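SalCYP truncation (Salinispora tropica, PDB 7ABB) is a largely helical heme protein of the cytochrome P450 family and holds a heme c. Local coordinates at residues S47-G51 against D313-F317; C53-E59 against G336-H340; A146-P150 against L229-F233; H193-R198 against T207-F211. All blocks are in the same frame, centred on the assembly; numbering follows the deposited sequence.

Interaction 1. Residues S47-G51 against D313-F317; sequences STYEG and DPAVF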
loop_
_atom_site.group_PDB
_atom_site.type_symbol
_atom_site.label_atom_id
_atom_site.label_comp_id
_atom_site.label_asym_id
_atom_site.label_seq_id
_atom_site.Cartn_x
_atom_site.Cartn_y
_atom_site.Cartn_z
ATOM N N SER A 47 -9.914 -10.831 13.883
ATOM C CA SER A 47 -10.733 -11.145 12.717
ATOM C C SER A 47 -11.936 -10.238 12.501
ATOM O O SER A 47 -12.706 -10.482 11.553
ATOM C CB SER A 47 -11.233 -12.584 12.806
ATOM O OG SER A 47 -12.144 -12.719 13.886
ATOM N N THR A 48 -12.132 -9.214 13.324
ATOM C CA THR A 48 -13.286 -8.338 13.193
ATOM C C THR A 48 -12.849 -6.925 12.844
ATOM O O THR A 48 -11.750 -6.488 13.211
ATOM C CB THR A 48 -14.154 -8.304 14.478
ATOM O OG1 THR A 48 -13.487 -7.596 15.546
ATOM C CG2 THR A 48 -14.490 -9.684 14.948
ATOM N N TYR A 49 -13.747 -6.212 12.161
ATOM C CA TYR A 49 -13.513 -4.810 11.844
ATOM C C TYR A 49 -13.379 -3.998 13.121
ATOM O O TYR A 49 -12.411 -3.247 13.279
ATOM C CB TYR A 49 -14.661 -4.280 10.996
ATOM C CG TYR A 49 -14.587 -2.824 10.676
ATOM C CD1 TYR A 49 -13.890 -2.381 9.568
ATOM C CD2 TYR A 49 -15.236 -1.880 11.461
ATOM C CE1 TYR A 49 -13.817 -1.020 9.245
ATOM C CE2 TYR A 49 -15.184 -0.523 11.145
ATOM C CZ TYR A 49 -14.480 -0.095 10.040
ATOM O OH TYR A 49 -14.439 1.242 9.736
ATOM N N GLU A 50 -14.347 -4.126 14.035
ATOM C CA GLU A 50 -14.299 -3.272 15.227
ATOM C C GLU A 50 -13.072 -3.599 16.076
ATOM O O GLU A 50 -12.433 -2.683 16.636
ATOM C CB GLU A 50 -15.594 -3.375 16.032
ATOM C CG GLU A 50 -15.827 -4.700 16.694
ATOM C CD GLU A 50 -17.065 -4.706 17.606
ATOM O OE1 GLU A 50 -17.250 -3.751 18.391
ATOM O OE2 GLU A 50 -17.856 -5.665 17.540
ATOM N N GLY A 51 -12.691 -4.879 16.147
ATOM C CA GLY A 51 -11.543 -5.253 16.964
ATOM C C GLY A 51 -10.235 -4.792 16.352
ATOM O O GLY A 51 -9.332 -4.298 17.041
ATOM N N ASP A 313 -15.463 -8.035 7.092
ATOM C CA ASP A 313 -16.321 -8.430 8.223
ATOM C C ASP A 313 -17.785 -8.246 7.851
ATOM O O ASP A 313 -18.207 -7.110 7.616
ATOM C CB ASP A 313 -15.965 -7.567 9.425
ATOM C CG ASP A 313 -16.678 -7.988 10.703
ATOM O OD1 ASP A 313 -17.623 -8.770 10.627
ATOM O OD2 ASP A 313 -16.258 -7.526 11.795
ATOM N N PRO A 314 -18.586 -9.310 7.757
ATOM C CA PRO A 314 -19.981 -9.142 7.324
ATOM C C PRO A 314 -20.833 -8.377 8.315
ATOM O O PRO A 314 -21.933 -7.950 7.952
ATOM C CB PRO A 314 -20.462 -10.584 7.136
ATOM C CG PRO A 314 -19.601 -11.392 8.105
ATOM C CD PRO A 314 -18.260 -10.704 8.098
ATOM N N ALA A 315 -20.345 -8.148 9.533
ATOM C CA ALA A 315 -21.110 -7.325 10.464
ATOM C C ALA A 315 -21.120 -5.870 10.015
ATOM O O ALA A 315 -22.024 -5.115 10.398
ATOM C CB ALA A 315 -20.536 -7.425 11.881
ATOM N N VAL A 316 -20.138 -5.483 9.194
ATOM C CA VAL A 316 -19.976 -4.116 8.727
ATOM C C VAL A 316 -20.160 -3.995 7.218
ATOM O O VAL A 316 -20.689 -2.987 6.736
ATOM C CB VAL A 316 -18.593 -3.582 9.151
ATOM C CG1 VAL A 316 -18.340 -2.187 8.583
ATOM C CG2 VAL A 316 -18.495 -3.565 10.665
ATOM N N PHE A 317 -19.721 -5.003 6.454
ATOM C CA PHE A 317 -19.762 -4.975 4.994
ATOM C C PHE A 317 -20.589 -6.153 4.493
ATOM O O PHE A 317 -20.046 -7.230 4.196
ATOM C CB PHE A 317 -18.356 -5.018 4.398
ATOM C CG PHE A 317 -17.414 -3.991 4.940
ATOM C CD1 PHE A 317 -17.301 -2.751 4.338
ATOM C CD2 PHE A 317 -16.602 -4.285 6.012
ATOM C CE1 PHE A 317 -16.427 -1.807 4.806
ATOM C CE2 PHE A 317 -15.711 -3.335 6.496
ATOM C CZ PHE A 317 -15.617 -2.099 5.871
HETATM O O HOH W 1 -16.930 -5.382 13.543
#

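Interaction 2. Residues C53-E59 against G336-H340; sequences CAAFRDE and GTGHH. With HEC (heme c), chain B.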
loop_
_atom_site.group_PDB
_atom_site.type_symbol
_atom_site.label_atom_id
_atom_site.label_comp_id
_atom_site.label_asym_id
_atom_site.label_seq_id
_atom_site.Cartn_x
_atom_site.Cartn_y
_atom_site.Cartn_z
ATOM N N CYS A 53 -9.886 -2.242 14.177
ATOM C CA CYS A 53 -9.854 -0.781 14.286
ATOM C C CYS A 53 -9.415 -0.355 15.682
ATOM O O CYS A 53 -8.557 0.534 15.836
ATOM C CB CYS A 53 -11.226 -0.186 13.991
ATOM S SG CYS A 53 -11.617 -0.116 12.260
ATOM N N ALA A 54 -10.007 -0.969 16.698
ATOM C CA ALA A 54 -9.697 -0.589 18.077
ATOM C C ALA A 54 -8.228 -0.837 18.390
ATOM O O ALA A 54 -7.602 -0.071 19.143
ATOM C CB ALA A 54 -10.582 -1.354 19.053
ATOM N N ALA A 55 -7.672 -1.916 17.849
ATOM C CA ALA A 55 -6.274 -2.239 18.107
ATOM C C ALA A 55 -5.354 -1.216 17.455
ATOM O O ALA A 55 -4.414 -0.730 18.105
ATOM C CB ALA A 55 -5.944 -3.641 17.607
ATOM N N PHE A 56 -5.646 -0.840 16.210
ATOM C CA PHE A 56 -4.894 0.219 15.541
ATOM C C PHE A 56 -4.941 1.517 16.327
ATOM O O PHE A 56 -3.992 2.310 16.257
ATOM C CB PHE A 56 -5.460 0.479 14.138
ATOM C CG PHE A 56 -4.899 -0.410 13.041
ATOM C CD1 PHE A 56 -3.551 -0.390 12.707
ATOM C CD2 PHE A 56 -5.743 -1.231 12.305
ATOM C CE1 PHE A 56 -3.058 -1.193 11.660
ATOM C CE2 PHE A 56 -5.260 -2.016 11.287
ATOM C CZ PHE A 56 -3.926 -2.013 10.954
ATOM N N ARG A 57 -6.034 1.777 17.038
ATOM C CA ARG A 57 -6.240 3.048 17.720
ATOM C C ARG A 57 -5.799 3.054 19.177
ATOM O O ARG A 57 -5.929 4.091 19.825
ATOM C CB ARG A 57 -7.715 3.456 17.640
ATOM C CG ARG A 57 -8.131 3.819 16.229
ATOM C CD ARG A 57 -9.652 3.900 16.091
ATOM N NE ARG A 57 -9.998 4.143 14.685
ATOM C CZ ARG A 57 -11.158 3.803 14.128
ATOM N NH1 ARG A 57 -12.101 3.204 14.856
ATOM N NH2 ARG A 57 -11.376 4.056 12.843
ATOM N N ASP A 58 -5.282 1.941 19.710
ATOM C CA ASP A 58 -4.868 1.855 21.123
ATOM C C ASP A 58 -3.425 1.358 21.160
ATOM O O ASP A 58 -3.158 0.186 21.412
ATOM C CB ASP A 58 -5.798 0.948 21.890
ATOM C CG ASP A 58 -5.437 0.815 23.341
ATOM O OD1 ASP A 58 -4.534 1.546 23.793
ATOM O OD2 ASP A 58 -6.067 -0.035 24.028
ATOM N N GLU A 59 -2.482 2.270 20.937
ATOM C CA GLU A 59 -1.073 1.894 20.948
ATOM C C GLU A 59 -0.538 1.596 22.347
ATOM O O GLU A 59 0.511 0.964 22.462
ATOM C CB GLU A 59 -0.230 3.001 20.321
ATOM C CG GLU A 59 -0.566 3.214 18.889
ATOM C CD GLU A 59 0.354 4.194 18.213
ATOM O OE1 GLU A 59 0.856 5.135 18.879
ATOM O OE2 GLU A 59 0.562 4.006 17.005
ATOM N N GLY A 336 -5.175 1.416 6.939
ATOM C CA GLY A 336 -5.058 1.409 8.368
ATOM C C GLY A 336 -5.907 2.484 9.018
ATOM O O GLY A 336 -6.745 3.134 8.397
ATOM N N THR A 337 -5.659 2.678 10.302
ATOM C CA THR A 337 -6.329 3.719 11.070
ATOM C C THR A 337 -5.469 3.968 12.308
ATOM O O THR A 337 -4.464 3.290 12.518
ATOM C CB THR A 337 -7.788 3.334 11.361
ATOM O OG1 THR A 337 -8.458 4.434 11.978
ATOM C CG2 THR A 337 -7.897 2.106 12.245
ATOM N N GLY A 338 -5.850 4.948 13.120
ATOM C CA GLY A 338 -5.001 5.322 14.231
ATOM C C GLY A 338 -3.799 6.129 13.767
ATOM O O GLY A 338 -3.760 6.626 12.652
ATOM N N HIS A 339 -2.785 6.197 14.629
ATOM C CA HIS A 339 -1.705 7.168 14.423
ATOM C C HIS A 339 -0.803 6.795 13.272
ATOM O O HIS A 339 -0.163 7.680 12.682
ATOM C CB HIS A 339 -0.875 7.274 15.687
ATOM C CG HIS A 339 -1.565 8.002 16.795
ATOM N ND1 HIS A 339 -2.273 9.167 16.590
ATOM C CD2 HIS A 339 -1.688 7.712 18.110
ATOM C CE1 HIS A 339 -2.780 9.578 17.740
ATOM N NE2 HIS A 339 -2.443 8.711 18.678
ATOM N N HIS A 340 -0.713 5.512 12.931
ATOM C CA HIS A 340 0.161 5.069 11.854
ATOM C C HIS A 340 -0.541 4.952 10.499
ATOM O O HIS A 340 0.055 4.447 9.531
ATOM C CB HIS A 340 0.825 3.750 12.253
ATOM C CG HIS A 340 1.948 3.933 13.220
ATOM N ND1 HIS A 340 1.773 3.994 14.588
ATOM C CD2 HIS A 340 3.269 4.116 13.005
ATOM C CE1 HIS A 340 2.946 4.195 15.168
ATOM N NE2 HIS A 340 3.869 4.263 14.223
HETATM FE FE HEC B . 1.150 3.273 3.059
HETATM C CHA HEC B . 1.657 3.070 6.457
HETATM C CHB HEC B . -1.235 0.830 3.337
HETATM C CHC HEC B . 0.600 3.486 -0.318
HETATM C CHD HEC B . 3.769 5.425 2.741
HETATM N NA HEC B . 0.394 2.176 4.573
HETATM C C1A HEC B . 0.692 2.262 5.933
HETATM C C2A HEC B . -0.137 1.371 6.717
HETATM C C3A HEC B . -0.944 0.766 5.826
HETATM C C4A HEC B . -0.626 1.247 4.504
HETATM C CMA HEC B . -2.019 -0.302 6.098
HETATM C CAA HEC B . -0.125 1.196 8.277
HETATM C CBA HEC B . 0.866 0.150 8.775
HETATM C CGA HEC B . 0.759 0.020 10.285
HETATM O O1A HEC B . 1.615 -0.725 10.815
HETATM O O2A HEC B . -0.153 0.649 10.882
HETATM N NB HEC B . -0.032 2.306 1.754
HETATM C C1B HEC B . -0.987 1.357 2.070
HETATM C C2B HEC B . -1.687 1.032 0.864
HETATM C C3B HEC B . -1.196 1.786 -0.137
HETATM C C4B HEC B . -0.138 2.576 0.393
HETATM C CMB HEC B . -2.834 0.002 0.862
HETATM C CAB HEC B . -1.503 1.880 -1.609
HETATM C CBB HEC B . -2.788 1.267 -2.063
HETATM N NC HEC B . 2.049 4.248 1.513
HETATM C C1C HEC B . 1.598 4.265 0.214
HETATM C C2C HEC B . 2.368 5.220 -0.537
HETATM C C3C HEC B . 3.265 5.788 0.301
HETATM C C4C HEC B . 3.076 5.160 1.588
HETATM C CMC HEC B . 2.136 5.518 -2.019
HETATM C CAC HEC B . 4.360 6.838 0.052
HETATM C CBC HEC B . 4.268 7.748 -1.172
HETATM N ND HEC B . 2.460 4.056 4.346
HETATM C C1D HEC B . 3.470 4.943 3.975
HETATM C C2D HEC B . 4.180 5.319 5.157
HETATM C C3D HEC B . 3.562 4.611 6.310
HETATM C C4D HEC B . 2.477 3.860 5.717
HETATM C CMD HEC B . 5.383 6.271 5.200
HETATM C CAD HEC B . 3.967 4.672 7.793
HETATM C CBD HEC B . 3.145 5.756 8.447
HETATM C CGD HEC B . 3.427 5.794 9.937
HETATM O O1D HEC B . 3.066 6.796 10.590
HETATM O O2D HEC B . 4.011 4.812 10.438
HETATM O O HOH W 2 -2.076 3.092 13.768
HETATM O O HOH W 3 -2.983 4.686 17.111
HETATM O O HOH W 4 -8.013 6.892 13.854
#

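Interaction 3. Residues A146-P150 against L229-F233; sequences AVGWP and LTVLF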
loop_
_atom_site.group_PDB
_atom_site.type_symbol
_atom_site.label_atom_id
_atom_site.label_comp_id
_atom_site.label_asym_id
_atom_site.label_seq_id
_atom_site.Cartn_x
_atom_site.Cartn_y
_atom_site.Cartn_z
ATOM N N ALA A 146 7.272 12.849 -5.890
ATOM C CA ALA A 146 6.779 13.333 -4.605
ATOM C C ALA A 146 7.915 13.470 -3.610
ATOM O O ALA A 146 7.963 14.443 -2.849
ATOM C CB ALA A 146 5.694 12.387 -4.069
ATOM N N VAL A 147 8.826 12.498 -3.597
ATOM C CA VAL A 147 9.867 12.465 -2.581
ATOM C C VAL A 147 11.039 13.356 -2.953
ATOM O O VAL A 147 11.772 13.786 -2.073
ATOM C CB VAL A 147 10.343 11.022 -2.347
ATOM C CG1 VAL A 147 11.520 10.944 -1.401
ATOM C CG2 VAL A 147 9.197 10.175 -1.807
ATOM N N GLY A 148 11.233 13.647 -4.227
ATOM C CA GLY A 148 12.328 14.475 -4.672
ATOM C C GLY A 148 13.540 13.722 -5.172
ATOM O O GLY A 148 14.651 14.274 -5.132
ATOM N N TRP A 149 13.369 12.488 -5.649
ATOM C CA TRP A 149 14.469 11.708 -6.219
ATOM C C TRP A 149 14.585 11.998 -7.720
ATOM O O TRP A 149 13.565 11.948 -8.421
ATOM C CB TRP A 149 14.224 10.216 -5.993
ATOM C CG TRP A 149 14.396 9.762 -4.578
ATOM C CD1 TRP A 149 15.366 10.166 -3.717
ATOM C CD2 TRP A 149 13.582 8.827 -3.862
ATOM N NE1 TRP A 149 15.218 9.543 -2.501
ATOM C CE2 TRP A 149 14.134 8.708 -2.568
ATOM C CE3 TRP A 149 12.450 8.076 -4.191
ATOM C CZ2 TRP A 149 13.577 7.889 -1.593
ATOM C CZ3 TRP A 149 11.895 7.247 -3.217
ATOM C CH2 TRP A 149 12.473 7.155 -1.936
ATOM N N PRO A 150 15.788 12.314 -8.229
ATOM C CA PRO A 150 15.950 12.662 -9.655
ATOM C C PRO A 150 15.427 11.569 -10.585
ATOM O O PRO A 150 15.792 10.396 -10.465
ATOM C CB PRO A 150 17.465 12.840 -9.810
ATOM C CG PRO A 150 17.967 13.154 -8.450
ATOM C CD PRO A 150 17.067 12.366 -7.506
ATOM N N LEU A 229 13.875 7.927 4.223
ATOM C CA LEU A 229 13.908 7.764 2.773
ATOM C C LEU A 229 13.800 6.301 2.386
ATOM O O LEU A 229 13.151 5.965 1.394
ATOM C CB LEU A 229 15.199 8.379 2.212
ATOM C CG LEU A 229 15.230 9.907 2.291
ATOM C CD1 LEU A 229 16.615 10.454 1.894
ATOM C CD2 LEU A 229 14.152 10.521 1.407
ATOM N N THR A 230 14.419 5.417 3.171
ATOM C CA THR A 230 14.289 3.985 2.916
ATOM C C THR A 230 12.846 3.529 3.082
ATOM O O THR A 230 12.325 2.772 2.256
ATOM C CB THR A 230 15.213 3.202 3.852
ATOM O OG1 THR A 230 16.557 3.670 3.681
ATOM C CG2 THR A 230 15.170 1.713 3.542
ATOM N N VAL A 231 12.184 3.965 4.157
ATOM C CA VAL A 231 10.794 3.564 4.380
ATOM C C VAL A 231 9.898 4.063 3.260
ATOM O O VAL A 231 9.023 3.339 2.768
ATOM C CB VAL A 231 10.314 4.080 5.752
ATOM C CG1 VAL A 231 8.808 3.970 5.873
ATOM C CG2 VAL A 231 10.995 3.325 6.863
ATOM N N LEU A 232 10.107 5.308 2.819
ATOM C CA LEU A 232 9.302 5.833 1.730
ATOM C C LEU A 232 9.458 4.992 0.479
ATOM O O LEU A 232 8.473 4.724 -0.213
ATOM C CB LEU A 232 9.685 7.284 1.454
ATOM C CG LEU A 232 9.248 8.242 2.558
ATOM C CD1 LEU A 232 9.779 9.620 2.299
ATOM C CD2 LEU A 232 7.739 8.320 2.669
ATOM N N PHE A 233 10.683 4.561 0.176
ATOM C CA PHE A 233 10.882 3.708 -0.992
ATOM C C PHE A 233 10.166 2.379 -0.817
ATOM O O PHE A 233 9.492 1.901 -1.736
ATOM C CB PHE A 233 12.367 3.473 -1.233
ATOM C CG PHE A 233 12.649 2.614 -2.436
ATOM C CD1 PHE A 233 12.751 3.179 -3.684
ATOM C CD2 PHE A 233 12.820 1.245 -2.310
ATOM C CE1 PHE A 233 13.003 2.385 -4.799
ATOM C CE2 PHE A 233 13.087 0.453 -3.435
ATOM C CZ PHE A 233 13.179 1.031 -4.657
#

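Interaction 4. Residues H193-R198 against T207-F211; sequences HVARRR and TSATF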
loop_
_atom_site.group_PDB
_atom_site.type_symbol
_atom_site.label_atom_id
_atom_site.label_comp_id
_atom_site.label_asym_id
_atom_site.label_seq_id
_atom_site.Cartn_x
_atom_site.Cartn_y
_atom_site.Cartn_z
ATOM N N HIS A 193 21.732 10.439 -1.948
ATOM C CA HIS A 193 20.731 11.488 -2.108
ATOM C C HIS A 193 20.856 12.529 -1.000
ATOM O O HIS A 193 20.777 13.737 -1.250
ATOM C CB HIS A 193 19.321 10.889 -2.117
ATOM C CG HIS A 193 18.263 11.888 -2.456
ATOM N ND1 HIS A 193 18.205 12.515 -3.683
ATOM C CD2 HIS A 193 17.260 12.413 -1.712
ATOM C CE1 HIS A 193 17.192 13.365 -3.687
ATOM N NE2 HIS A 193 16.599 13.316 -2.505
ATOM N N VAL A 194 21.016 12.075 0.240
ATOM C CA VAL A 194 21.210 13.014 1.339
ATOM C C VAL A 194 22.401 13.908 1.039
ATOM O O VAL A 194 22.339 15.132 1.180
ATOM C CB VAL A 194 21.384 12.256 2.665
ATOM C CG1 VAL A 194 21.771 13.213 3.806
ATOM C CG2 VAL A 194 20.105 11.543 3.006
ATOM N N ALA A 195 23.490 13.306 0.568
ATOM C CA ALA A 195 24.706 14.080 0.316
ATOM C C ALA A 195 24.503 15.080 -0.819
ATOM O O ALA A 195 25.043 16.198 -0.771
ATOM C CB ALA A 195 25.875 13.144 0.003
ATOM N N ARG A 196 23.762 14.689 -1.860
ATOM C CA ARG A 196 23.436 15.617 -2.940
ATOM C C ARG A 196 22.722 16.852 -2.408
ATOM O O ARG A 196 23.088 17.988 -2.736
ATOM C CB ARG A 196 22.571 14.920 -3.997
ATOM C CG ARG A 196 22.088 15.851 -5.130
ATOM C CD ARG A 196 20.911 15.274 -5.912
ATOM N NE ARG A 196 21.290 14.194 -6.813
ATOM C CZ ARG A 196 21.875 14.355 -7.995
ATOM N NH1 ARG A 196 22.198 15.565 -8.440
ATOM N NH2 ARG A 196 22.151 13.285 -8.730
ATOM N N ARG A 197 21.689 16.647 -1.586
ATOM C CA ARG A 197 20.883 17.769 -1.131
ATOM C C ARG A 197 21.619 18.597 -0.086
ATOM O O ARG A 197 21.403 19.807 -0.004
ATOM C CB ARG A 197 19.549 17.267 -0.590
ATOM C CG ARG A 197 18.693 16.601 -1.657
ATOM C CD ARG A 197 18.424 17.512 -2.843
ATOM N NE ARG A 197 17.360 16.988 -3.700
ATOM C CZ ARG A 197 17.313 17.084 -5.032
ATOM N NH1 ARG A 197 18.278 17.680 -5.722
ATOM N NH2 ARG A 197 16.279 16.566 -5.679
ATOM N N ARG A 198 22.483 17.970 0.709
ATOM C CA ARG A 198 23.274 18.736 1.663
ATOM C C ARG A 198 24.231 19.672 0.935
ATOM O O ARG A 198 24.391 20.833 1.322
ATOM C CB ARG A 198 24.014 17.780 2.598
ATOM C CG ARG A 198 24.589 18.463 3.831
ATOM C CD ARG A 198 25.171 17.464 4.826
ATOM N NE ARG A 198 24.168 16.890 5.726
ATOM C CZ ARG A 198 23.561 17.569 6.696
ATOM N NH1 ARG A 198 22.678 16.964 7.481
ATOM N NH2 ARG A 198 23.830 18.859 6.884
ATOM N N THR A 207 13.907 16.065 1.258
ATOM C CA THR A 207 15.172 15.802 1.948
ATOM C C THR A 207 15.839 17.101 2.400
ATOM O O THR A 207 16.371 17.187 3.515
ATOM C CB THR A 207 16.117 15.004 1.045
ATOM O OG1 THR A 207 15.488 13.776 0.668
ATOM C CG2 THR A 207 17.446 14.706 1.754
ATOM N N SER A 208 15.839 18.115 1.535
ATOM C CA SER A 208 16.431 19.398 1.887
ATOM C C SER A 208 15.746 20.005 3.100
ATOM O O SER A 208 16.407 20.572 3.975
ATOM C CB SER A 208 16.358 20.363 0.698
ATOM O OG SER A 208 16.993 19.822 -0.456
ATOM N N ALA A 209 14.418 19.877 3.176
ATOM C CA ALA A 209 13.682 20.423 4.305
ATOM C C ALA A 209 14.144 19.787 5.603
ATOM O O ALA A 209 14.235 20.463 6.634
ATOM C CB ALA A 209 12.177 20.208 4.112
ATOM N N THR A 210 14.447 18.487 5.573
ATOM C CA THR A 210 14.754 17.815 6.836
ATOM C C THR A 210 16.051 18.295 7.466
ATOM O O THR A 210 16.270 18.013 8.650
ATOM C CB THR A 210 14.828 16.293 6.672
ATOM O OG1 THR A 210 16.022 15.932 5.980
ATOM C CG2 THR A 210 13.610 15.748 5.927
ATOM N N PHE A 211 16.912 19.028 6.733
ATOM C CA PHE A 211 18.120 19.563 7.336
ATOM C C PHE A 211 17.800 20.630 8.375
ATOM O O PHE A 211 18.647 20.938 9.220
ATOM C CB PHE A 211 19.036 20.106 6.234
ATOM C CG PHE A 211 19.584 19.035 5.337
ATOM C CD1 PHE A 211 20.163 17.898 5.869
ATOM C CD2 PHE A 211 19.501 19.154 3.962
ATOM C CE1 PHE A 211 20.657 16.913 5.059
ATOM C CE2 PHE A 211 19.998 18.163 3.140
ATOM C CZ PHE A 211 20.567 17.037 3.687
HETATM O O HOH W 5 14.242 14.709 -1.543
#

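Interaction 1. Residues S47-G51 against D313-F317
Thr48 and Asp313 bring the two backbones closest, with CA atoms 5.8 Å apart, at the point where the first turn of helix 49-56 meets a segment without regular structure. The start of a helix leaves amide groups without partners from the helix itself, and this contact illustrates how side chains supply them. Asp313 swings CG to the far side from its own amide nitrogen (chi1 -174°), which aims the carboxylate at that first turn. OD2 of Asp313 accepts from Tyr49 N at 2.9 Å through its anti lone pair, in a nearly straight bond (164°). The same oxygen receives a water that in turn accepts from Glu50 N, while Thr48 OG1, at the N-cap, accepts from Gly51 N at 2.9 Å. Asp313 OD1 works within its own loop, met from above the carboxylate plane by Ala315 N at 3.0 Å. Gathering amide dipoles at a helix start would probably favour the charged carboxylate.

Below this polar layer the Tyr49 ring meets two apolar side chains. Val316 CG1 sits over the centre of one face, 4.3 Å from the ring centroid in a CH-pi contact, and also overhangs the rim of the Phe317 ring. Phe317 turns its edge to the Tyr49 face in an offset edge-to-face pair, with centroids 5.6 Å apart and planes at 79°. The Tyr49 hydroxyl is bound to Pro331 O. An N-capped helix start tied to an Asx turn thus joins what is probably the P450 B helix to the loop that follows helix 307-310.

Interaction 2. Residues C53-E59 against G336-H340
Gly336 lies with its CA over one face of the Phe56 ring, 4.4 Å from CZ, and its N is close to a methyl group of heme c. The backbone N of Thr337 lies over the same face, offset toward the rim. Thr337 then divides its two branches: CG2 presses on Phe56 CB at 3.5 Å, while OG1, anti to the backbone N (chi1 -173°), accepts from Arg57 NH2 at 3.1 Å. That bond is bent (140°) and leaves the guanidinium plane at a modest tilt; Cys53 CB lies over one face of the guanidinium. The CA atoms of the two backbones come closest, Gly338 to Arg57, at 4.3 Å, where the glycine has positive phi. Here water takes over from side chains, one molecule donating to Phe56 O at 2.7 Å and accepting from His339 N. The His339 ring offers its edge to the Glu59 carboxylate, with CD2 3.7 Å from OE1. His340 ND1 gives a short but poorly aligned, weak bond to Glu59 OE2 (2.7 Å, 128°), while NE2 is bonded to Ile83 O. Acceptors near both nitrogens would be compatible with a protonated ring, though the ND1 bond is weak. The glycine-rich segment matches the heme-binding loop of cytochromes P450, which in this family leads directly to the cysteine that ligates the iron, and helix 49-56 covers its outer side.

Interaction 3. Residues A146-P150 against L229-F233
The indole of Trp149 meets helix 222-235 with its edge: Leu229 O lies in the ring plane, 3.6 Å from CZ2, and Phe233 N is also in plane at the rim. These two backbone atoms are bonded to each other within the helix, so the six-membered ring abuts a helical turn. Over the centre of one indole face lies Val147 CG1, from the same segment and 3.6 Å above the plane. Tyr189 and His193 of helix 182-199 complete the aromatic setting with edge-to-face contacts. Phe233 stands about at right angles to the tryptophan side chain; its CB is 3.8 Å from Trp149 CH2, and its ring is approached edge-on by CZ3.

The side-chain contacts between the two segments are apolar. Leu229 CD2 touches both residues, 4.0 Å from Trp149 CZ2 and 3.9 Å from Val147 CG1. The other valine branch, CG2, reaches Leu232 CD1 at 4.2 Å; with CG1 trans to the amide nitrogen (chi1 174°), the two methyls address successive leucines of the helix. Gly148, at positive phi, ends helix 130-147 and lets the chain turn so that Trp149 follows Val147 onto the same neighbour. Helix 222-235, consistent with the first half of the long central helix of cytochromes P450, is thereby clasped by the end of helix 130-147, with helices 154-165 and 182-199 packing on Phe233 and heme c touching Leu232.

Interaction 4. Residues H193-R198 against T207-F211
Arg198 lays one face of its guanidinium against CD1 and CE1 of Phe211, with NH1 3.1 Å from CD1 and the two planes inclined at 58°. A bend at chi3 (-84°) folds the arginine back to this position, and its CG lies over one face of the phenyl ring. The opposite face is covered by Thr207 O, while Val194 O meets the ring edge near CZ at 3.6 Å. Phe211 is thus packed between the backbone of Thr207 and helix 182-199.

At the other end, His193 comes obliquely to Thr207 and presents its ring edge, with CD2 3.3 Å from OG1. A water in the imidazole plane bridges the two, 2.9 Å from His193 NE2 and 2.7 Å from Thr207 OG1, which donates to it. Between these ends Arg197 crosses Thr207 at about a right angle, its CB 3.6 Å from Ser208 OG, which is hydrogen-bonded to Asp205.

Beyond the two segments Arg198 forms a salt bridge with Asp222 and Arg197 one with Asp205, besides binding Gly148 O. Such chemistry suggests matching largely by shape and one water; Arg197 contributes its aliphatic stem, Arg198 also its guanidinium, and their salt bridges tie the pair to its surroundings.

Overall arrangement
Interactions 1 and 2 share helix 49-56, fixing its start and its end to two parts of the loop region between helices 307-310 and 345-362, their centres 15 Å apart. Interaction 1, partly buried, relies on capping and aromatic contacts; interaction 2, buried beside the heme, has more bridging waters and a weak histidine-carboxylate bond. Across the chain's centre from interaction 1, interactions 3 and 4 adjoin, 11 Å between centres, and touch mainly through 146-150 and 193-198, and also between 229-233 and 207-211. Interaction 4, farther out, mixes aromatic packing with arginines. Of the four, the buried apolar contact is interaction 3, while interaction 2 is buried yet polar.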